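Formimidoylglutamase (PDB 3M1R) catalyses the manganese-dependent hydrolysis of N-formimidoyl-L-glutamate to L-glutamate and formamide, a step of histidine degradation in Bacillus subtilis. Local coordinates at residues 109-114 / 123-128; 247-252 / 268-273; 154-159 / 202-207. One frame throughout, in Å; residues are numbered along the deposited sequence.

Contact 1 of 3, residues 109-114 / 123-128; sequences QTMHAL and PLILGG
The side chain of Met111, a selenomethionine in this crystal, reaches Pro123 and Ile125 through a first torsion well off any staggered position (chi1 -142°) and a bend at the second (chi2 70°), after which the chain runs nearly straight through SE to CE. Its CB does not leave the helix in the direction of the strand; the bend and the straight last torsion are what deliver the terminal methyl there. Ile125 makes the answering move: CG1 stands anti to its carbonyl carbon, beside the backbone N, and the extended second torsion (chi2 169°) holds CD1 out toward the helix.

The two chains thus meet tip to tip, with Met111 CE 3.3 Å from Ile125 CD1. The same methyl lies 3.4 Å from Pro123 CB, where the flexible chain passes the proline ring at a slant, and 3.6 Å from Pro123 CG. Ile125 CG1 is also 3.6 Å from Met111 CE, which makes one methyl the meeting point of both strand residues. The two shortest of these carbon pairs are closer than ordinary van der Waals separation, and the packing is tight at that point. No hydrogen bond crosses the interface, and all three residues are buried, so the cohesion is apolar.

The setting illustrates how a beta-alpha-beta crossover is closed. Strand 87-93 leads into helix 100-117, which returns to the parallel strand 121-127, and strand 39-45 fills the place between the two strands. Ile125 also touches Val45 of strand 39-45 and bonds through its backbone to Ile286 and Ile288 in strand 283-289 on the other flank. The helix in turn packs through Leu114 on Ile43, while Tyr7 and Phe9 of a second subunit lie against it.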
ATOM      1  N   GLN D 109      -1.222 -36.966  12.712  1.00 51.59           N
ATOM      2  CA  GLN D 109      -1.461 -38.270  12.086  1.00 55.61           C
ATOM      3  C   GLN D 109      -0.711 -38.420  10.785  1.00 56.03           C
ATOM      4  O   GLN D 109      -0.183 -39.493  10.488  1.00 53.21           O
ATOM      5  CB  GLN D 109      -2.938 -38.460  11.778  1.00 64.35           C
ATOM      6  CG  GLN D 109      -3.763 -39.026  12.893  1.00 77.86           C
ATOM      7  CD  GLN D 109      -5.195 -39.220  12.454  1.00 91.93           C
ATOM      8  OE1 GLN D 109      -6.101 -38.528  12.923  1.00 96.55           O
ATOM      9  NE2 GLN D 109      -5.406 -40.149  11.524  1.00 96.74           N
ATOM     10  N   THR D 110      -0.703 -37.346   9.997  1.00 50.80           N
ATOM     11  CA  THR D 110      -0.087 -37.372   8.689  1.00 47.59           C
ATOM     12  C   THR D 110       1.404 -37.502   8.885  1.00 51.68           C
ATOM     13  O   THR D 110       2.059 -38.354   8.278  1.00 58.50           O
ATOM     14  CB  THR D 110      -0.404 -36.096   7.905  1.00 43.93           C
ATOM     15  OG1 THR D 110      -1.817 -36.022   7.681  1.00 51.85           O
ATOM     16  CG2 THR D 110       0.319 -36.088   6.572  1.00 40.88           C
HETATM   17  N   MSE D 111       1.921 -36.661   9.767  1.00 51.95           N
HETATM   18  CA  MSE D 111       3.330 -36.626  10.096  1.00 52.73           C
HETATM   19  C   MSE D 111       3.779 -37.999  10.612  1.00 53.64           C
HETATM   20  O   MSE D 111       4.827 -38.517  10.222  1.00 51.41           O
HETATM   21  CB  MSE D 111       3.550 -35.555  11.164  1.00 60.68           C
HETATM   22  CG  MSE D 111       4.826 -34.758  11.027  1.00 72.56           C
HETATM   23 SE   MSE D 111       4.830 -33.545   9.509  0.89 64.66          SE
HETATM   24  CE  MSE D 111       6.749 -33.256   9.419  1.00134.68           C
ATOM     25  N   HIS D 112       2.975 -38.588  11.490  1.00 52.69           N
ATOM     26  CA  HIS D 112       3.311 -39.882  12.050  1.00 54.10           C
ATOM     27  C   HIS D 112       3.329 -40.956  10.968  1.00 60.64           C
ATOM     28  O   HIS D 112       4.309 -41.676  10.826  1.00 55.34           O
ATOM     29  CB  HIS D 112       2.346 -40.279  13.170  1.00 49.61           C
ATOM     30  CG  HIS D 112       2.668 -41.605  13.795  1.00 55.75           C
ATOM     31  ND1 HIS D 112       3.478 -41.726  14.904  1.00 60.74           N
ATOM     32  CD2 HIS D 112       2.284 -42.861  13.470  1.00 60.97           C
ATOM     33  CE1 HIS D 112       3.578 -43.001  15.238  1.00 63.27           C
ATOM     34  NE2 HIS D 112       2.864 -43.712  14.383  1.00 63.59           N
ATOM     35  N   ALA D 113       2.247 -41.060  10.206  1.00 61.73           N
ATOM     36  CA  ALA D 113       2.183 -42.044   9.134  1.00 61.01           C
ATOM     37  C   ALA D 113       3.365 -41.871   8.178  1.00 60.29           C
ATOM     38  O   ALA D 113       4.039 -42.841   7.831  1.00 66.69           O
ATOM     39  CB  ALA D 113       0.860 -41.934   8.382  1.00 56.45           C
ATOM     40  N   LEU D 114       3.616 -40.627   7.776  1.00 57.25           N
ATOM     41  CA  LEU D 114       4.681 -40.297   6.828  1.00 53.55           C
ATOM     42  C   LEU D 114       6.073 -40.705   7.318  1.00 50.17           C
ATOM     43  O   LEU D 114       6.822 -41.345   6.587  1.00 50.52           O
ATOM     44  CB  LEU D 114       4.662 -38.799   6.522  1.00 49.92           C
ATOM     45  CG  LEU D 114       4.289 -38.304   5.124  1.00 51.24           C
ATOM     46  CD1 LEU D 114       3.573 -39.353   4.308  1.00 51.51           C
ATOM     47  CD2 LEU D 114       3.464 -37.010   5.207  1.00 46.07           C
ATOM     48  N   PRO D 123      11.862 -34.077   7.297  1.00 43.61           N
ATOM     49  CA  PRO D 123      10.886 -33.030   6.984  1.00 38.01           C
ATOM     50  C   PRO D 123      11.457 -31.609   6.867  1.00 42.29           C
ATOM     51  O   PRO D 123      12.240 -31.176   7.703  1.00 46.74           O
ATOM     52  CB  PRO D 123       9.903 -33.112   8.155  1.00 38.31           C
ATOM     53  CG  PRO D 123       9.982 -34.539   8.604  1.00 40.30           C
ATOM     54  CD  PRO D 123      11.436 -34.914   8.436  1.00 39.66           C
ATOM     55  N   LEU D 124      11.059 -30.913   5.805  1.00 36.26           N
ATOM     56  CA  LEU D 124      11.232 -29.475   5.694  1.00 38.61           C
ATOM     57  C   LEU D 124       9.828 -28.924   5.798  1.00 43.67           C
ATOM     58  O   LEU D 124       9.097 -28.888   4.813  1.00 46.18           O
ATOM     59  CB  LEU D 124      11.872 -29.078   4.358  1.00 40.06           C
ATOM     60  CG  LEU D 124      13.411 -29.144   4.291  1.00 45.13           C
ATOM     61  CD1 LEU D 124      13.919 -30.459   4.832  1.00 42.61           C
ATOM     62  CD2 LEU D 124      13.925 -28.921   2.883  1.00 48.17           C
ATOM     63  N   ILE D 125       9.444 -28.534   7.009  1.00 41.15           N
ATOM     64  CA  ILE D 125       8.074 -28.111   7.278  1.00 37.21           C
ATOM     65  C   ILE D 125       7.864 -26.610   7.105  1.00 32.59           C
ATOM     66  O   ILE D 125       8.526 -25.781   7.741  1.00 35.75           O
ATOM     67  CB  ILE D 125       7.623 -28.520   8.699  1.00 31.15           C
ATOM     68  CG1 ILE D 125       8.051 -29.955   8.994  1.00 33.86           C
ATOM     69  CG2 ILE D 125       6.115 -28.341   8.850  1.00 25.58           C
ATOM     70  CD1 ILE D 125       7.882 -30.377  10.457  1.00 37.28           C
ATOM     71  N   LEU D 126       6.923 -26.263   6.244  1.00 30.28           N
ATOM     72  CA  LEU D 126       6.525 -24.856   6.064  1.00 27.28           C
ATOM     73  C   LEU D 126       5.233 -24.530   6.824  1.00 30.36           C
ATOM     74  O   LEU D 126       4.143 -24.940   6.421  1.00 32.42           O
ATOM     75  CB  LEU D 126       6.354 -24.543   4.571  1.00 30.59           C
ATOM     76  CG  LEU D 126       7.596 -24.286   3.685  1.00 40.45           C
ATOM     77  CD1 LEU D 126       8.856 -24.914   4.244  1.00 40.89           C
ATOM     78  CD2 LEU D 126       7.375 -24.705   2.223  1.00 33.83           C
ATOM     79  N   GLY D 127       5.350 -23.787   7.921  1.00 34.68           N
ATOM     80  CA  GLY D 127       4.170 -23.268   8.599  1.00 37.84           C
ATOM     81  C   GLY D 127       3.547 -22.142   7.785  1.00 33.90           C
ATOM     82  O   GLY D 127       4.134 -21.699   6.794  1.00 31.22           O
ATOM     83  N   GLY D 128       2.374 -21.663   8.198  1.00 31.80           N
ATOM     84  CA  GLY D 128       1.740 -22.095   9.428  1.00 29.85           C
ATOM     85  C   GLY D 128       2.220 -21.292  10.624  1.00 30.66           C
ATOM     86  O   GLY D 128       3.308 -20.737  10.610  1.00 33.42           O
TER

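Contact 2 of 3, residues 247-252 / 268-273; sequences DVLDQS and DELLEA. With CA (calcium ion), chain B.
Leu270 pushes one methyl, CD2, against the side chain of Leu249, and the two leucines cross at roughly a right angle. The closest approach is 3.8 Å, between Leu270 CD2 and Leu249 CD2; that same Leu270 methyl is 3.9 Å from Leu249 CG, so it rests on the fork of the other leucine. CG of Leu270 extends anti to the backbone N (chi1 180°), which aims the branch from the helix into the loop. Val248 adds a looser touch at its end of the loop, CG1 standing 4.3 Å from Leu270 CD2.

One residue before Val248 the chain turns from apolar packing to metal. Asp247 grips a calcium ion with both carboxylate oxygens, OD1 at 2.4 Å and OD2 at 2.5 Å, and Asp153, His155 and Asp245 complete the protein ligands. The Asp-x-Asp pair of Asp245 and Asp247, at and just past the end of strand 239-245, belongs to the two-metal centre of the arginase family, and calcium here probably occupies a place meant for manganese.

Further along, Asp250 folds the loop into an Asx turn. Its OD2 takes Ser252 N at 3.0 Å and Ser252 OG at 2.8 Å, the two donors arriving from opposite faces of the carboxylate plane, while OD1 accepts from Gly264 N. Backbone bonds from Val248 and Asp250 to Leu265 hold the loop to the segment that enters helix 267-278. Leu270 also touches Phe152 of strand 147-152, and Gln251 NE2 bonds to Met300 O of a third subunit.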
ATOM      1  N   ASP D 247      10.133 -14.819  13.967  1.00 29.36           N
ATOM      2  CA  ASP D 247      10.093 -13.575  14.727  1.00 27.71           C
ATOM      3  C   ASP D 247      11.277 -13.429  15.678  1.00 28.67           C
ATOM      4  O   ASP D 247      11.425 -12.399  16.327  1.00 32.93           O
ATOM      5  CB  ASP D 247       8.737 -13.326  15.414  1.00 32.58           C
ATOM      6  CG  ASP D 247       8.463 -14.290  16.541  1.00 42.35           C
ATOM      7  OD1 ASP D 247       9.437 -14.820  17.152  1.00 37.08           O
ATOM      8  OD2 ASP D 247       7.259 -14.506  16.816  1.00 39.98           O
ATOM      9  N   VAL D 248      12.145 -14.435  15.710  1.00 28.38           N
ATOM     10  CA  VAL D 248      13.446 -14.296  16.363  1.00 29.84           C
ATOM     11  C   VAL D 248      14.266 -13.206  15.650  1.00 31.52           C
ATOM     12  O   VAL D 248      15.158 -12.594  16.232  1.00 30.26           O
ATOM     13  CB  VAL D 248      14.226 -15.632  16.334  1.00 27.04           C
ATOM     14  CG1 VAL D 248      14.856 -15.880  14.945  1.00 25.40           C
ATOM     15  CG2 VAL D 248      15.292 -15.657  17.407  1.00 27.44           C
ATOM     16  N   LEU D 249      13.952 -12.972  14.378  1.00 25.61           N
ATOM     17  CA  LEU D 249      14.666 -11.977  13.596  1.00 31.35           C
ATOM     18  C   LEU D 249      14.180 -10.593  13.955  1.00 33.51           C
ATOM     19  O   LEU D 249      13.029 -10.409  14.319  1.00 31.26           O
ATOM     20  CB  LEU D 249      14.460 -12.194  12.090  1.00 23.18           C
ATOM     21  CG  LEU D 249      15.089 -13.449  11.505  1.00 30.93           C
ATOM     22  CD1 LEU D 249      14.465 -13.779  10.151  1.00 30.96           C
ATOM     23  CD2 LEU D 249      16.629 -13.313  11.389  1.00 22.66           C
ATOM     24  N   ASP D 250      15.085  -9.631  13.842  1.00 33.11           N
ATOM     25  CA  ASP D 250      14.797  -8.233  14.058  1.00 25.55           C
ATOM     26  C   ASP D 250      13.772  -7.727  13.056  1.00 30.11           C
ATOM     27  O   ASP D 250      13.781  -8.128  11.876  1.00 29.98           O
ATOM     28  CB  ASP D 250      16.084  -7.425  13.906  1.00 30.42           C
ATOM     29  CG  ASP D 250      15.918  -5.978  14.328  1.00 34.02           C
ATOM     30  OD1 ASP D 250      16.071  -5.679  15.536  1.00 37.08           O
ATOM     31  OD2 ASP D 250      15.641  -5.142  13.451  1.00 33.33           O
ATOM     32  N   GLN D 251      12.902  -6.822  13.504  1.00 28.57           N
ATOM     33  CA  GLN D 251      11.828  -6.357  12.620  1.00 25.39           C
ATOM     34  C   GLN D 251      12.363  -5.816  11.301  1.00 22.52           C
ATOM     35  O   GLN D 251      11.725  -5.971  10.264  1.00 24.79           O
ATOM     36  CB  GLN D 251      10.889  -5.352  13.310  1.00 24.34           C
ATOM     37  CG  GLN D 251      11.539  -4.090  13.835  1.00 24.95           C
ATOM     38  CD  GLN D 251      10.536  -3.207  14.566  1.00 29.81           C
ATOM     39  OE1 GLN D 251       9.400  -3.612  14.803  1.00 33.56           O
ATOM     40  NE2 GLN D 251      10.947  -2.004  14.916  1.00 23.64           N
ATOM     41  N   SER D 252      13.549  -5.214  11.313  1.00 29.42           N
ATOM     42  CA  SER D 252      14.079  -4.675  10.054  1.00 31.05           C
ATOM     43  C   SER D 252      14.426  -5.772   9.033  1.00 33.82           C
ATOM     44  O   SER D 252      14.453  -5.506   7.834  1.00 36.07           O
ATOM     45  CB  SER D 252      15.262  -3.723  10.292  1.00 32.89           C
ATOM     46  OG  SER D 252      16.362  -4.392  10.899  1.00 41.77           O
ATOM     47  N   ASP D 268      21.524 -13.133   8.196  1.00 34.60           N
ATOM     48  CA  ASP D 268      22.778 -13.816   7.895  1.00 42.80           C
ATOM     49  C   ASP D 268      23.320 -14.586   9.111  1.00 48.04           C
ATOM     50  O   ASP D 268      23.873 -15.679   8.972  1.00 51.63           O
ATOM     51  CB  ASP D 268      23.806 -12.822   7.360  1.00 53.97           C
ATOM     52  CG  ASP D 268      23.973 -11.624   8.259  1.00 68.88           C
ATOM     53  OD1 ASP D 268      24.533 -11.784   9.363  1.00 73.66           O
ATOM     54  OD2 ASP D 268      23.543 -10.519   7.861  1.00 79.23           O
ATOM     55  N   GLU D 269      23.154 -14.009  10.294  1.00 45.96           N
ATOM     56  CA  GLU D 269      23.426 -14.690  11.557  1.00 44.75           C
ATOM     57  C   GLU D 269      22.593 -15.970  11.693  1.00 44.11           C
ATOM     58  O   GLU D 269      23.104 -17.012  12.076  1.00 42.87           O
ATOM     59  CB  GLU D 269      23.018 -13.779  12.696  1.00 46.90           C
ATOM     60  CG  GLU D 269      24.084 -13.430  13.666  1.00 51.62           C
ATOM     61  CD  GLU D 269      23.538 -12.537  14.764  1.00 52.52           C
ATOM     62  OE1 GLU D 269      22.613 -11.728  14.482  1.00 52.69           O
ATOM     63  OE2 GLU D 269      24.014 -12.666  15.911  1.00 53.88           O
ATOM     64  N   LEU D 270      21.299 -15.880  11.403  1.00 39.68           N
ATOM     65  CA  LEU D 270      20.425 -17.050  11.476  1.00 36.98           C
ATOM     66  C   LEU D 270      20.839 -18.090  10.439  1.00 34.08           C
ATOM     67  O   LEU D 270      20.937 -19.286  10.748  1.00 31.55           O
ATOM     68  CB  LEU D 270      18.950 -16.651  11.281  1.00 33.15           C
ATOM     69  CG  LEU D 270      17.845 -17.724  11.316  1.00 37.30           C
ATOM     70  CD1 LEU D 270      17.886 -18.527  12.617  1.00 33.59           C
ATOM     71  CD2 LEU D 270      16.416 -17.112  11.086  1.00 25.56           C
ATOM     72  N   LEU D 271      21.081 -17.644   9.207  1.00 28.88           N
ATOM     73  CA  LEU D 271      21.377 -18.592   8.134  1.00 30.87           C
ATOM     74  C   LEU D 271      22.617 -19.415   8.508  1.00 36.78           C
ATOM     75  O   LEU D 271      22.645 -20.629   8.316  1.00 36.19           O
ATOM     76  CB  LEU D 271      21.568 -17.881   6.792  1.00 26.33           C
ATOM     77  CG  LEU D 271      20.367 -17.098   6.236  1.00 30.72           C
ATOM     78  CD1 LEU D 271      20.754 -16.360   4.951  1.00 32.63           C
ATOM     79  CD2 LEU D 271      19.203 -18.022   5.963  1.00 28.31           C
ATOM     80  N   GLU D 272      23.624 -18.753   9.064  1.00 41.68           N
ATOM     81  CA  GLU D 272      24.877 -19.424   9.404  1.00 43.96           C
ATOM     82  C   GLU D 272      24.622 -20.461  10.488  1.00 42.55           C
ATOM     83  O   GLU D 272      25.145 -21.563  10.435  1.00 39.57           O
ATOM     84  CB  GLU D 272      25.924 -18.403   9.860  1.00 50.50           C
ATOM     85  CG  GLU D 272      27.364 -18.816   9.612  1.00 66.16           C
ATOM     86  CD  GLU D 272      27.663 -19.067   8.137  1.00 79.36           C
ATOM     87  OE1 GLU D 272      28.610 -19.827   7.844  1.00 87.70           O
ATOM     88  OE2 GLU D 272      26.953 -18.516   7.268  1.00 81.84           O
ATOM     89  N   ALA D 273      23.785 -20.106  11.458  1.00 37.90           N
ATOM     90  CA  ALA D 273      23.486 -20.992  12.587  1.00 43.22           C
ATOM     91  C   ALA D 273      22.720 -22.233  12.142  1.00 40.69           C
ATOM     92  O   ALA D 273      23.056 -23.353  12.519  1.00 42.17           O
ATOM     93  CB  ALA D 273      22.704 -20.237  13.676  1.00 36.21           C
TER
HETATM   94 CA    CA B 321       7.996 -15.997  18.641  1.00 37.99          CA

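Contact 3 of 3, residues 154-159 / 202-207; sequences AHHDVR and AYAKKH. With CA (calcium ion), chain B; CA (calcium ion), chain C.
This is an apolar loop-to-helix contact: Val158, in the metal-binding loop after strand 147-152, sits against Tyr203 on helix 198-206, near one edge of the parallel sheet. Val158 CB comes within 3.6 Å of Tyr203 CD2, and its CG1 is 3.8 Å from Tyr203 CE2, so the valine meets the ring at CD2 and CE2, the two side chains crossing at a slant. Tyr203 holds CG anti to its backbone N (chi1 170°), which brings the ring over to the loop, and its OH is hydrogen-bonded to Asp177 OD1. Replacing Tyr203 with an alanine would probably take away the ring carbons that Val158 packs on and leave Asp177 without this hydroxyl partner.

Beside this pair Ala204 CB approaches His156 ND1 at 4.2 Å, a nitrogen whose hydrogen bond goes to Gln188 OE1. The flanking residues turn to the metals: His155 ND1 binds one calcium at 2.4 Å, and Asp157 holds the other with both carboxylate oxygens, OD2 at 2.5 Å. The contact therefore backs a loop that supplies ligands to both ions.

Around it, Leu176 of helix 171-178 packs on Tyr203, and Arg173 NH2 hydrogen-bonds to Val158 O, while Ile211 of the outermost strand 210-213 packs on both His156 and Ala204.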
ATOM      1  N   ALA D 154      12.059 -15.335  19.858  1.00 29.22           N
ATOM      2  CA  ALA D 154      12.062 -14.236  20.813  1.00 30.89           C
ATOM      3  C   ALA D 154      11.283 -14.621  22.071  1.00 37.57           C
ATOM      4  O   ALA D 154      11.465 -13.997  23.107  1.00 37.04           O
ATOM      5  CB  ALA D 154      11.428 -12.943  20.192  1.00 31.82           C
ATOM      6  N   HIS D 155      10.398 -15.619  21.969  1.00 38.44           N
ATOM      7  CA  HIS D 155       9.463 -15.944  23.056  1.00 36.49           C
ATOM      8  C   HIS D 155       9.579 -17.380  23.526  1.00 38.65           C
ATOM      9  O   HIS D 155       9.882 -18.268  22.735  1.00 38.90           O
ATOM     10  CB  HIS D 155       8.012 -15.738  22.616  1.00 33.10           C
ATOM     11  CG  HIS D 155       7.796 -14.509  21.798  1.00 41.84           C
ATOM     12  ND1 HIS D 155       8.057 -14.469  20.444  1.00 45.72           N
ATOM     13  CD2 HIS D 155       7.369 -13.276  22.136  1.00 34.60           C
ATOM     14  CE1 HIS D 155       7.769 -13.271  19.978  1.00 39.29           C
ATOM     15  NE2 HIS D 155       7.360 -12.520  20.981  1.00 41.15           N
ATOM     16  N   HIS D 156       9.268 -17.605  24.805  1.00 45.86           N
ATOM     17  CA  HIS D 156       9.343 -18.935  25.414  1.00 46.87           C
ATOM     18  C   HIS D 156       8.316 -19.885  24.815  1.00 46.05           C
ATOM     19  O   HIS D 156       8.593 -21.075  24.634  1.00 42.36           O
ATOM     20  CB  HIS D 156       9.141 -18.857  26.931  1.00 48.04           C
ATOM     21  CG  HIS D 156      10.260 -18.170  27.656  1.00 45.26           C
ATOM     22  ND1 HIS D 156      11.548 -18.659  27.669  1.00 42.20           N
ATOM     23  CD2 HIS D 156      10.281 -17.037  28.398  1.00 44.81           C
ATOM     24  CE1 HIS D 156      12.318 -17.853  28.378  1.00 44.93           C
ATOM     25  NE2 HIS D 156      11.571 -16.859  28.835  1.00 46.77           N
ATOM     26  N   ASP D 157       7.140 -19.348  24.498  1.00 39.22           N
ATOM     27  CA  ASP D 157       6.020 -20.135  23.978  1.00 40.29           C
ATOM     28  C   ASP D 157       5.561 -21.231  24.908  1.00 43.46           C
ATOM     29  O   ASP D 157       5.287 -22.347  24.465  1.00 44.32           O
ATOM     30  CB  ASP D 157       6.345 -20.765  22.633  1.00 40.39           C
ATOM     31  CG  ASP D 157       6.130 -19.819  21.488  1.00 43.37           C
ATOM     32  OD1 ASP D 157       5.800 -18.635  21.741  1.00 43.25           O
ATOM     33  OD2 ASP D 157       6.277 -20.265  20.330  1.00 42.06           O
ATOM     34  N   VAL D 158       5.470 -20.902  26.189  1.00 46.17           N
ATOM     35  CA  VAL D 158       4.940 -21.817  27.173  1.00 47.64           C
ATOM     36  C   VAL D 158       3.642 -21.276  27.790  1.00 52.90           C
ATOM     37  O   VAL D 158       3.384 -21.477  28.985  1.00 55.29           O
ATOM     38  CB  VAL D 158       5.984 -22.082  28.277  1.00 51.07           C
ATOM     39  CG1 VAL D 158       7.152 -22.927  27.721  1.00 43.16           C
ATOM     40  CG2 VAL D 158       6.479 -20.767  28.867  1.00 47.75           C
ATOM     41  N   ARG D 159       2.830 -20.600  26.975  1.00 44.19           N
ATOM     42  CA  ARG D 159       1.587 -19.982  27.450  1.00 51.70           C
ATOM     43  C   ARG D 159       0.600 -20.991  28.029  1.00 50.61           C
ATOM     44  O   ARG D 159       0.529 -22.128  27.562  1.00 48.73           O
ATOM     45  CB  ARG D 159       0.893 -19.200  26.324  1.00 56.86           C
ATOM     46  CG  ARG D 159       1.280 -17.734  26.228  1.00 63.69           C
ATOM     47  CD  ARG D 159       0.484 -17.033  25.131  1.00 70.33           C
ATOM     48  NE  ARG D 159       0.924 -15.655  24.921  1.00 78.35           N
ATOM     49  CZ  ARG D 159       0.298 -14.582  25.401  1.00 82.49           C
ATOM     50  NH1 ARG D 159       0.777 -13.370  25.154  1.00 81.37           N
ATOM     51  NH2 ARG D 159      -0.805 -14.717  26.124  1.00 84.87           N
ATOM     52  N   ALA D 202       9.605 -18.177  34.469  1.00 54.96           N
ATOM     53  CA  ALA D 202       9.709 -19.066  35.619  1.00 54.30           C
ATOM     54  C   ALA D 202       9.346 -20.496  35.231  1.00 55.14           C
ATOM     55  O   ALA D 202       9.983 -21.449  35.675  1.00 57.00           O
ATOM     56  CB  ALA D 202       8.815 -18.582  36.777  1.00 51.77           C
ATOM     57  N   TYR D 203       8.320 -20.647  34.403  1.00 53.31           N
ATOM     58  CA  TYR D 203       7.854 -21.977  34.041  1.00 55.11           C
ATOM     59  C   TYR D 203       8.896 -22.742  33.229  1.00 57.30           C
ATOM     60  O   TYR D 203       9.002 -23.960  33.345  1.00 60.01           O
ATOM     61  CB  TYR D 203       6.543 -21.905  33.263  1.00 52.19           C
ATOM     62  CG  TYR D 203       6.159 -23.234  32.658  1.00 58.27           C
ATOM     63  CD1 TYR D 203       5.238 -24.067  33.286  1.00 64.36           C
ATOM     64  CD2 TYR D 203       6.736 -23.669  31.468  1.00 55.41           C
ATOM     65  CE1 TYR D 203       4.891 -25.292  32.734  1.00 66.03           C
ATOM     66  CE2 TYR D 203       6.401 -24.891  30.913  1.00 59.71           C
ATOM     67  CZ  TYR D 203       5.478 -25.697  31.549  1.00 62.81           C
ATOM     68  OH  TYR D 203       5.137 -26.910  30.993  1.00 59.18           O
ATOM     69  N   ALA D 204       9.653 -22.024  32.402  1.00 53.03           N
ATOM     70  CA  ALA D 204      10.704 -22.642  31.600  1.00 51.59           C
ATOM     71  C   ALA D 204      11.911 -22.998  32.453  1.00 58.24           C
ATOM     72  O   ALA D 204      12.644 -23.937  32.149  1.00 66.48           O
ATOM     73  CB  ALA D 204      11.112 -21.727  30.442  1.00 43.55           C
ATOM     74  N   LYS D 205      12.119 -22.245  33.523  1.00 57.24           N
ATOM     75  CA  LYS D 205      13.234 -22.519  34.415  1.00 59.39           C
ATOM     76  C   LYS D 205      12.946 -23.734  35.290  1.00 61.91           C
ATOM     77  O   LYS D 205      13.802 -24.588  35.476  1.00 64.51           O
ATOM     78  CB  LYS D 205      13.577 -21.289  35.261  1.00 59.59           C
ATOM     79  CG  LYS D 205      14.185 -20.162  34.431  1.00 64.99           C
ATOM     80  CD  LYS D 205      14.821 -19.101  35.306  1.00 73.15           C
ATOM     81  CE  LYS D 205      15.545 -18.053  34.468  1.00 73.87           C
ATOM     82  NZ  LYS D 205      16.272 -17.077  35.337  1.00 77.54           N
ATOM     83  N   LYS D 206      11.727 -23.813  35.803  1.00 63.06           N
ATOM     84  CA  LYS D 206      11.306 -24.947  36.612  1.00 68.44           C
ATOM     85  C   LYS D 206      11.618 -26.215  35.833  1.00 65.91           C
ATOM     86  O   LYS D 206      12.132 -27.201  36.376  1.00 65.10           O
ATOM     87  CB  LYS D 206       9.798 -24.867  36.870  1.00 74.02           C
ATOM     88  CG  LYS D 206       9.345 -25.404  38.210  1.00 85.04           C
ATOM     89  CD  LYS D 206       9.208 -24.284  39.246  1.00 92.61           C
ATOM     90  CE  LYS D 206       8.195 -23.217  38.808  1.00 91.44           C
ATOM     91  NZ  LYS D 206       7.968 -22.155  39.844  1.00 89.56           N
ATOM     92  N   HIS D 207      11.316 -26.161  34.539  1.00 66.31           N
ATOM     93  CA  HIS D 207      11.413 -27.316  33.667  1.00 60.33           C
ATOM     94  C   HIS D 207      12.820 -27.517  33.121  1.00 57.28           C
ATOM     95  O   HIS D 207      13.040 -28.408  32.306  1.00 58.08           O
ATOM     96  CB  HIS D 207      10.415 -27.181  32.516  1.00 57.41           C
ATOM     97  CG  HIS D 207       9.092 -27.820  32.791  1.00 66.96           C
ATOM     98  ND1 HIS D 207       8.111 -27.210  33.544  1.00 73.03           N
ATOM     99  CD2 HIS D 207       8.587 -29.021  32.419  1.00 70.26           C
ATOM    100  CE1 HIS D 207       7.059 -28.006  33.627  1.00 74.30           C
ATOM    101  NE2 HIS D 207       7.324 -29.111  32.952  1.00 77.51           N
TER
HETATM  102 CA    CA B 321       7.996 -15.997  18.641  1.00 37.99          CA
HETATM  103 CA    CA C 322       6.876 -18.078  19.381  1.00 84.93          CA

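How the contacts relate
Followed from the N terminus, the three contacts come in series, none nested and none crossing. Contact 1 closes first, across only eight intervening residues, which hold the end of the helix and the start of the strand, and ties helix 100-117 to strand 121-127 in the middle of the sheet. Contact 3 follows, spanning 42 residues that include helix 171-178 and strand 186-191, and joins the loop after strand 147-152 to helix 198-206. Contact 2 closes last, bringing the loop after strand 239-245 back to helix 267-278. Contacts 2 and 3 meet at a shared calcium, where Asp247 OD2 lies 3.4 Å from His155 CE1. Contact 1 stays apart, about 24 Å from contact 2 between centres.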